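Local coordinates for YECBM32 (Yersinia enterocolitica, PDB 2JDA), which binds polygalacturonic acid, a main component of plant pectin, as a periplasmic family 32 carbohydrate-binding module, at residues A27-G32 and N129-N134. Numbering follows the deposited sequence.
Sequences ANIADG and NEIAIN. With CA (calcium ion), chain C.
Two acidic side chains, Asp31 and Glu130, meet almost coplanar, their carboxylate planes 3° apart, with Asp31 OD1 only 3.0 Å from Glu130 OE1. A shared calcium ion explains the closeness: it lies 2.5 Å from Asp31 OD1 and 2.4 Å from Glu130 OE1, and its charge probably offsets their mutual repulsion. Two backbone carbonyl oxygens add to the grip, Asn28 O 2.3 Å from the calcium and Asn129 O from the strand, while Asp33 and Thr36 supply the remaining protein ligands. The CA–CB bond of Glu130 points away from the loop, but a bend at chi2 (68°) folds the chain back so that its carboxylate reaches the metal. Glu130 OE2 accepts a hydrogen bond from Gly32 N (2.7 Å), which comes from above the carboxylate plane, so both oxygens are engaged. This is the calcium site of an F5/8 type C beta-sandwich, tying the loop after strand 10-15 to strand 125-133 at a classic beta bulge, where Asn129 and Glu130 both face Val62. Just beyond the bulge, Ile131 N donates to Ile29 O (2.9 Å), nearly in line with the carbonyl. The two isoleucines lie side by side, Ile29 CG1 against Ile131 CG2 at 3.8 Å, and both rest on Leu48 of strand 44-50.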
loop_
_atom_site.group_PDB
_atom_site.type_symbol
_atom_site.label_atom_id
_atom_site.label_comp_id
_atom_site.label_asym_id
_atom_site.label_seq_id
_atom_site.Cartn_x
_atom_site.Cartn_y
_atom_site.Cartn_z
ATOM N N ALA A 27 0.895 -5.379 -10.355
ATOM C CA ALA A 27 1.899 -4.436 -10.825
ATOM C C ALA A 27 1.357 -3.028 -11.025
ATOM O O ALA A 27 2.095 -2.050 -11.059
ATOM C CB ALA A 27 2.563 -4.960 -12.051
ATOM N N ASN A 28 0.048 -2.915 -11.215
ATOM C CA ASN A 28 -0.595 -1.614 -11.367
ATOM C C ASN A 28 -0.408 -0.747 -10.128
ATOM O O ASN A 28 -0.658 0.450 -10.176
ATOM C CB ASN A 28 -2.101 -1.700 -11.666
ATOM C CG ASN A 28 -2.484 -2.111 -13.087
ATOM O OD1 ASN A 28 -3.708 -2.351 -13.359
ATOM N ND2 ASN A 28 -1.550 -2.177 -13.951
ATOM N N ILE A 29 -0.070 -1.339 -8.987
ATOM C CA ILE A 29 0.048 -0.542 -7.768
ATOM C C ILE A 29 1.332 0.251 -7.749
ATOM O O ILE A 29 1.475 1.114 -6.895
ATOM C CB ILE A 29 -0.035 -1.505 -6.517
ATOM C CG1 ILE A 29 -0.596 -0.766 -5.329
ATOM C CG2 ILE A 29 1.303 -2.139 -6.189
ATOM C CD1 ILE A 29 -0.808 -1.651 -4.109
ATOM N N ALA A 30 2.269 -0.053 -8.653
ATOM C CA ALA A 30 3.610 0.520 -8.601
ATOM C C ALA A 30 4.124 0.982 -9.955
ATOM O O ALA A 30 5.353 1.008 -10.157
ATOM C CB ALA A 30 4.561 -0.472 -7.988
ATOM N N ASP A 31 3.203 1.343 -10.857
ATOM C CA ASP A 31 3.576 1.683 -12.248
ATOM C C ASP A 31 3.683 3.153 -12.492
ATOM O O ASP A 31 3.948 3.572 -13.629
ATOM C CB ASP A 31 2.627 1.034 -13.257
ATOM C CG ASP A 31 1.209 1.446 -13.103
ATOM O OD1 ASP A 31 0.865 2.266 -12.197
ATOM O OD2 ASP A 31 0.353 1.071 -13.922
ATOM N N GLY A 32 3.509 3.948 -11.449
ATOM C CA GLY A 32 3.622 5.389 -11.590
ATOM C C GLY A 32 2.444 6.056 -12.244
ATOM O O GLY A 32 2.460 7.277 -12.519
ATOM N N ASN A 129 -4.597 2.714 -6.189
ATOM C CA ASN A 129 -4.054 3.229 -7.443
ATOM C C ASN A 129 -2.538 3.197 -7.472
ATOM O O ASN A 129 -1.908 2.876 -8.502
ATOM C CB ASN A 129 -4.516 4.665 -7.689
ATOM C CG ASN A 129 -6.023 4.825 -7.829
ATOM O OD1 ASN A 129 -6.748 3.901 -8.177
ATOM N ND2 ASN A 129 -6.522 6.063 -7.530
ATOM N N GLU A 130 -1.901 3.566 -6.360
ATOM C CA GLU A 130 -0.462 3.683 -6.332
ATOM C C GLU A 130 0.028 3.625 -4.881
ATOM O O GLU A 130 -0.637 4.025 -3.919
ATOM C CB GLU A 130 -0.057 5.022 -6.958
ATOM C CG GLU A 130 1.311 5.048 -7.535
ATOM C CD GLU A 130 1.550 4.188 -8.780
ATOM O OE1 GLU A 130 0.681 3.756 -9.607
ATOM O OE2 GLU A 130 2.695 3.867 -8.855
ATOM N N ILE A 131 1.192 3.005 -4.742
ATOM C CA ILE A 131 1.963 3.016 -3.536
ATOM C C ILE A 131 3.394 3.330 -3.899
ATOM O O ILE A 131 3.940 2.846 -4.884
ATOM C CB ILE A 131 1.843 1.670 -2.833
ATOM C CG1 ILE A 131 2.349 1.715 -1.406
ATOM C CG2 ILE A 131 2.496 0.630 -3.588
ATOM C CD1 ILE A 131 1.440 0.814 -0.516
ATOM N N ALA A 132 4.044 4.101 -3.051
ATOM C CA ALA A 132 5.483 4.349 -3.217
ATOM C C ALA A 132 6.144 4.329 -1.830
ATOM O O ALA A 132 5.484 4.612 -0.815
ATOM C CB ALA A 132 5.744 5.647 -3.923
ATOM N N ILE A 133 7.425 4.044 -1.796
ATOM C CA ILE A 133 8.180 3.922 -0.548
ATOM C C ILE A 133 9.230 5.051 -0.549
ATOM O O ILE A 133 9.922 5.271 -1.524
ATOM C CB ILE A 133 8.856 2.575 -0.477
ATOM C CG1 ILE A 133 7.846 1.400 -0.678
ATOM C CG2 ILE A 133 9.716 2.484 0.761
ATOM C CD1 ILE A 133 6.847 1.376 0.259
ATOM N N ASN A 134 9.313 5.767 0.551
ATOM C CA ASN A 134 10.217 6.910 0.704
ATOM C C ASN A 134 9.941 8.004 -0.354
ATOM O O ASN A 134 10.826 8.409 -1.121
ATOM C CB ASN A 134 11.657 6.428 0.623
ATOM C CG ASN A 134 12.055 5.570 1.793
ATOM O OD1 ASN A 134 11.383 5.535 2.828
ATOM N ND2 ASN A 134 13.197 4.882 1.653
HETATM CA CA CA C . -1.147 2.611 -10.748
#